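MB2760 (PDB 2BNG) hydrolyses long or bulky lipophilic epoxides, such as 9,10-epoxystearic acid and cholesterol 5,6-oxide, in vitro, although its physiological substrates are not known. Local coordinates at residues E31-D37 and L64-Q68; L25-Q29 and F73-I77. All blocks are in the same frame, centred on the assembly; numbering follows the deposited sequence.

Interaction 1. Residues E31-D37 and L64-Q68; sequences EDFDTVD and LRRMQ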
loop_
_atom_site.group_PDB
_atom_site.type_symbol
_atom_site.label_atom_id
_atom_site.label_comp_id
_atom_site.label_asym_id
_atom_site.label_seq_id
_atom_site.Cartn_x
_atom_site.Cartn_y
_atom_site.Cartn_z
ATOM N N GLU C 31 27.344 -3.465 26.241
ATOM C CA GLU C 31 28.780 -3.293 26.522
ATOM C C GLU C 31 29.410 -2.171 25.706
ATOM O O GLU C 31 30.569 -2.253 25.287
ATOM C CB GLU C 31 29.548 -4.603 26.340
ATOM C CG GLU C 31 29.253 -5.575 27.440
ATOM C CD GLU C 31 29.801 -6.934 27.152
ATOM O OE1 GLU C 31 30.563 -7.105 26.220
ATOM O OE2 GLU C 31 29.493 -7.872 27.855
ATOM N N ASP C 32 28.626 -1.120 25.496
ATOM C CA ASP C 32 29.016 0.011 24.678
ATOM C C ASP C 32 29.588 1.051 25.643
ATOM O O ASP C 32 28.907 2.004 26.078
ATOM C CB ASP C 32 27.793 0.514 23.901
ATOM C CG ASP C 32 28.041 1.820 23.151
ATOM O OD1 ASP C 32 29.207 2.277 23.069
ATOM O OD2 ASP C 32 27.036 2.397 22.651
ATOM N N PHE C 33 30.859 0.850 25.984
ATOM C CA PHE C 33 31.426 1.511 27.168
ATOM C C PHE C 33 31.747 2.969 26.963
ATOM O O PHE C 33 31.808 3.735 27.925
ATOM C CB PHE C 33 32.598 0.723 27.758
ATOM C CG PHE C 33 32.173 -0.556 28.408
ATOM C CD1 PHE C 33 31.345 -0.530 29.532
ATOM C CD2 PHE C 33 32.560 -1.782 27.885
ATOM C CE1 PHE C 33 30.935 -1.697 30.134
ATOM C CE2 PHE C 33 32.146 -2.966 28.478
ATOM C CZ PHE C 33 31.330 -2.928 29.603
ATOM N N ASP C 34 31.912 3.366 25.710
ATOM C CA ASP C 34 32.082 4.775 25.415
ATOM C C ASP C 34 30.781 5.579 25.599
ATOM O O ASP C 34 30.820 6.732 26.055
ATOM C CB ASP C 34 32.654 4.980 24.022
ATOM C CG ASP C 34 34.023 4.355 23.857
ATOM O OD1 ASP C 34 34.543 4.367 22.749
ATOM O OD2 ASP C 34 34.596 3.826 24.809
ATOM N N THR C 35 29.639 4.981 25.262
ATOM C CA THR C 35 28.347 5.584 25.594
ATOM C C THR C 35 28.100 5.607 27.112
ATOM O O THR C 35 27.559 6.580 27.639
ATOM C CB THR C 35 27.196 4.879 24.857
ATOM O OG1 THR C 35 27.426 4.971 23.447
ATOM C CG2 THR C 35 25.844 5.489 25.197
ATOM N N VAL C 36 28.495 4.544 27.809
ATOM C CA VAL C 36 28.420 4.521 29.273
ATOM C C VAL C 36 29.232 5.694 29.875
ATOM O O VAL C 36 28.751 6.422 30.749
ATOM C CB VAL C 36 28.890 3.168 29.844
ATOM C CG1 VAL C 36 29.144 3.278 31.354
ATOM C CG2 VAL C 36 27.871 2.068 29.498
ATOM N N ASP C 37 30.450 5.881 29.375
ATOM C CA ASP C 37 31.306 7.020 29.743
ATOM C C ASP C 37 30.716 8.395 29.489
ATOM O O ASP C 37 30.813 9.285 30.330
ATOM C CB ASP C 37 32.625 6.961 28.977
ATOM C CG ASP C 37 33.594 6.024 29.602
ATOM O OD1 ASP C 37 33.594 5.927 30.845
ATOM O OD2 ASP C 37 34.352 5.366 28.872
ATOM N N LEU C 64 32.520 -0.545 35.685
ATOM C CA LEU C 64 31.635 -1.239 34.772
ATOM C C LEU C 64 32.377 -1.759 33.549
ATOM O O LEU C 64 32.194 -2.913 33.147
ATOM C CB LEU C 64 30.472 -0.338 34.351
ATOM C CG LEU C 64 29.455 -0.008 35.456
ATOM C CD1 LEU C 64 28.510 1.086 34.983
ATOM C CD2 LEU C 64 28.682 -1.239 35.945
ATOM N N ARG C 65 33.236 -0.921 32.975
ATOM C CA ARG C 65 34.069 -1.344 31.863
ATOM C C ARG C 65 34.886 -2.584 32.218
ATOM O O ARG C 65 35.032 -3.494 31.399
ATOM C CB ARG C 65 34.980 -0.209 31.393
ATOM C CG ARG C 65 35.852 -0.565 30.190
ATOM C CD ARG C 65 36.836 0.561 29.844
ATOM N NE ARG C 65 36.125 1.742 29.342
ATOM C CZ ARG C 65 35.843 1.973 28.057
ATOM N NH1 ARG C 65 36.219 1.102 27.118
ATOM N NH2 ARG C 65 35.179 3.080 27.708
ATOM N N ARG C 66 35.395 -2.630 33.441
ATOM C CA ARG C 66 36.261 -3.728 33.830
ATOM C C ARG C 66 35.532 -5.020 34.133
ATOM O O ARG C 66 36.154 -6.053 34.340
ATOM C CB ARG C 66 37.190 -3.315 34.953
ATOM C CG ARG C 66 38.267 -2.470 34.392
ATOM C CD ARG C 66 39.231 -2.077 35.398
ATOM N NE ARG C 66 40.145 -1.148 34.779
ATOM C CZ ARG C 66 40.959 -0.398 35.473
ATOM N NH1 ARG C 66 40.920 -0.554 36.755
ATOM N NH2 ARG C 66 41.790 0.473 34.915
HETATM N N MSE C 67 34.216 -4.973 34.115
HETATM C CA MSE C 67 33.453 -6.172 34.326
HETATM C C MSE C 67 33.194 -6.984 33.056
HETATM O O MSE C 67 32.772 -8.151 33.102
HETATM C CB MSE C 67 32.160 -5.835 35.033
HETATM C CG MSE C 67 32.348 -5.798 36.541
HETATM SE SE MSE C 67 30.678 -5.280 37.322
HETATM C CE MSE C 67 31.062 -3.468 37.882
ATOM N N GLN C 68 33.462 -6.353 31.926
ATOM C CA GLN C 68 33.361 -6.966 30.631
ATOM C C GLN C 68 34.055 -8.330 30.582
ATOM O O GLN C 68 35.223 -8.457 30.969
ATOM C CB GLN C 68 34.061 -6.028 29.686
ATOM C CG GLN C 68 33.496 -5.946 28.385
ATOM C CD GLN C 68 34.067 -6.871 27.426
ATOM O OE1 GLN C 68 33.394 -7.314 26.564
ATOM N NE2 GLN C 68 35.313 -7.149 27.528
#
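Arg65 reaches across to Asp34 and Asp37, and a single nitrogen, NH2, serves both carboxylates. The three residues form a salt-bridge network. Arg65 NH2 donates to Asp34 OD2 at 3.0 Å in a nearly straight bond (174°). Arg65 NH2 also donates to Asp37 OD2 at 2.7 Å, a more bent bond (150°). Both oxygens lie close to the guanidinium plane, so the two salt bridges hold that group at its edge. The Arg65 chain turns at CG-CD (chi3 -68°), and this sets one face of the guanidinium against Phe33 CB, 3.5 Å from Arg65 CZ. The start of the same residue covers the ring: Arg65 CA sits 3.7 Å from the Phe33 centroid, a CH-pi contact over one face. Gln68 CG meets the ring at its edge. Next to Phe33, Asp32 is the N-cap of helix 33-39, and its OD2 accepts a bond from Thr35 OG1. Glu31 ends the preceding helix with a Schellman motif. One turn on from Asp32, Val36 CG1 packs on Leu64 CD1 at 4.3 Å. The contact thus joins the start of helix 33-39 to the end of helix 57-65 and the turn that follows. Helix 13-30 lies alongside, with Phe24 on Val36.

Interaction 2. Residues L25-Q29 and F73-I77; sequences LNALQ and FEVKI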
loop_
_atom_site.group_PDB
_atom_site.type_symbol
_atom_site.label_atom_id
_atom_site.label_comp_id
_atom_site.label_asym_id
_atom_site.label_seq_id
_atom_site.Cartn_x
_atom_site.Cartn_y
_atom_site.Cartn_z
ATOM N N LEU C 25 21.042 2.388 29.834
ATOM C CA LEU C 25 20.756 0.990 30.165
ATOM C C LEU C 25 20.978 0.022 28.993
ATOM O O LEU C 25 21.527 -1.070 29.199
ATOM C CB LEU C 25 19.361 0.846 30.779
ATOM C CG LEU C 25 19.237 1.536 32.155
ATOM C CD1 LEU C 25 17.758 1.686 32.528
ATOM C CD2 LEU C 25 20.014 0.800 33.262
ATOM N N ASN C 26 20.608 0.423 27.776
ATOM C CA ASN C 26 20.963 -0.371 26.603
ATOM C C ASN C 26 22.473 -0.439 26.448
ATOM O O ASN C 26 23.022 -1.488 26.124
ATOM C CB ASN C 26 20.279 0.128 25.317
ATOM C CG ASN C 26 18.760 -0.136 25.318
ATOM O OD1 ASN C 26 18.294 -1.233 25.655
ATOM N ND2 ASN C 26 17.991 0.877 24.953
ATOM N N ALA C 27 23.155 0.665 26.726
ATOM C CA ALA C 27 24.603 0.699 26.607
ATOM C C ALA C 27 25.291 -0.298 27.531
ATOM O O ALA C 27 26.261 -0.938 27.131
ATOM C CB ALA C 27 25.143 2.118 26.842
ATOM N N LEU C 28 24.787 -0.432 28.758
ATOM C CA LEU C 28 25.282 -1.427 29.708
ATOM C C LEU C 28 25.096 -2.850 29.204
ATOM O O LEU C 28 26.014 -3.671 29.260
ATOM C CB LEU C 28 24.539 -1.327 31.025
ATOM C CG LEU C 28 24.922 -0.348 32.110
ATOM C CD1 LEU C 28 23.923 -0.569 33.238
ATOM C CD2 LEU C 28 26.352 -0.563 32.589
ATOM N N GLN C 29 23.888 -3.141 28.744
ATOM C CA GLN C 29 23.553 -4.449 28.217
ATOM C C GLN C 29 24.437 -4.746 26.995
ATOM O O GLN C 29 24.947 -5.852 26.844
ATOM C CB GLN C 29 22.054 -4.504 27.867
ATOM C CG GLN C 29 21.661 -5.805 27.203
ATOM C CD GLN C 29 20.173 -6.098 27.214
ATOM O OE1 GLN C 29 19.779 -7.123 26.720
ATOM N NE2 GLN C 29 19.358 -5.229 27.785
ATOM N N PHE C 73 25.339 -8.112 31.609
ATOM C CA PHE C 73 24.089 -7.578 32.122
ATOM C C PHE C 73 23.001 -7.655 31.075
ATOM O O PHE C 73 23.261 -7.434 29.904
ATOM C CB PHE C 73 24.249 -6.111 32.585
ATOM C CG PHE C 73 25.523 -5.839 33.362
ATOM C CD1 PHE C 73 25.741 -6.431 34.595
ATOM C CD2 PHE C 73 26.485 -4.959 32.861
ATOM C CE1 PHE C 73 26.904 -6.171 35.315
ATOM C CE2 PHE C 73 27.665 -4.691 33.571
ATOM C CZ PHE C 73 27.871 -5.299 34.798
ATOM N N GLU C 74 21.788 -7.978 31.512
ATOM C CA GLU C 74 20.599 -7.759 30.703
ATOM C C GLU C 74 19.612 -6.844 31.435
ATOM O O GLU C 74 19.517 -6.843 32.682
ATOM C CB GLU C 74 19.954 -9.071 30.260
ATOM C CG GLU C 74 20.769 -9.799 29.172
ATOM C CD GLU C 74 20.227 -11.177 28.821
ATOM O OE1 GLU C 74 19.035 -11.468 29.101
ATOM O OE2 GLU C 74 20.988 -11.987 28.246
ATOM N N VAL C 75 18.914 -6.023 30.659
ATOM C CA VAL C 75 17.976 -5.080 31.221
ATOM C C VAL C 75 16.758 -5.058 30.335
ATOM O O VAL C 75 16.840 -4.894 29.130
ATOM C CB VAL C 75 18.560 -3.653 31.363
ATOM C CG1 VAL C 75 17.523 -2.716 32.004
ATOM C CG2 VAL C 75 19.856 -3.665 32.208
ATOM N N LYS C 76 15.614 -5.268 30.946
ATOM C CA LYS C 76 14.381 -5.162 30.245
ATOM C C LYS C 76 13.557 -4.148 31.037
ATOM O O LYS C 76 13.279 -4.350 32.226
ATOM C CB LYS C 76 13.760 -6.549 30.164
ATOM C CG LYS C 76 12.336 -6.610 29.746
ATOM C CD LYS C 76 12.112 -6.171 28.369
ATOM C CE LYS C 76 10.813 -6.802 27.853
ATOM N NZ LYS C 76 9.926 -5.871 27.170
ATOM N N ILE C 77 13.231 -3.028 30.386
ATOM C CA ILE C 77 12.453 -1.965 31.019
ATOM C C ILE C 77 10.986 -2.205 30.692
ATOM O O ILE C 77 10.617 -2.218 29.527
ATOM C CB ILE C 77 12.905 -0.546 30.521
ATOM C CG1 ILE C 77 14.434 -0.369 30.654
ATOM C CG2 ILE C 77 12.119 0.562 31.271
ATOM C CD1 ILE C 77 15.008 0.899 29.944
HETATM O O HOH W 1 26.805 -6.419 29.967
HETATM O O HOH W 2 24.187 -8.519 27.790
#
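Gln29 sets its CG anti to the backbone N (chi1 175°) and stays extended beyond it, which brings the amide to Val75. There Gln29 NE2 donates to Val75 O at 2.9 Å. It arrives in the carbonyl plane on a lone pair, but the bond is bent, with 134° at the hydrogen. The other amide atom, Gln29 OE1, lies 3.8 Å from Glu74 CG, against the aliphatic part of that side chain. The Glu74 carboxylate itself pairs with Arg101. At the start of the strand, Gln29 CA makes a CA-H...O contact with Phe73 O at 3.4 Å. Two waters fill in the backbone bonding here: one links Leu28 O to Phe73 N, the other Gln29 O to Phe73 O. This helix lying against a strand at the border of the curved mixed sheet of this chain belongs to the NTF2-like fold of the limonene-1,2-epoxide hydrolase family. Apart from these polar bonds, the contact is apolar. Leu25 CB meets Val75 CG1 at 4.2 Å. Leu25 CD1 and Ile77 CD1 approach to 3.9 Å, their side chains crossing at about a right angle. The Val75 side chain also touches that of Asp93, the probable catalytic proton donor.

Overall arrangement
From the N terminus, helix 13-30 comes first, and its 25-29 part opens interaction 2. The chain then turns at once into 31-37, the first half of interaction 1. After the short strands 44-48 and 52-55 it runs through helix 57-65, and 64-68 closes the loop of interaction 1. A few residues later 73-77, on strand 72-83, closes the larger loop of interaction 2, so interaction 1 is nested inside it. The two also touch: Leu64 packs on Leu28, Val36 on Ala27 and the selenomethionine Met67 on Phe73. Together they tie three helices to one another and to a strand outermost in the sheet of this chain.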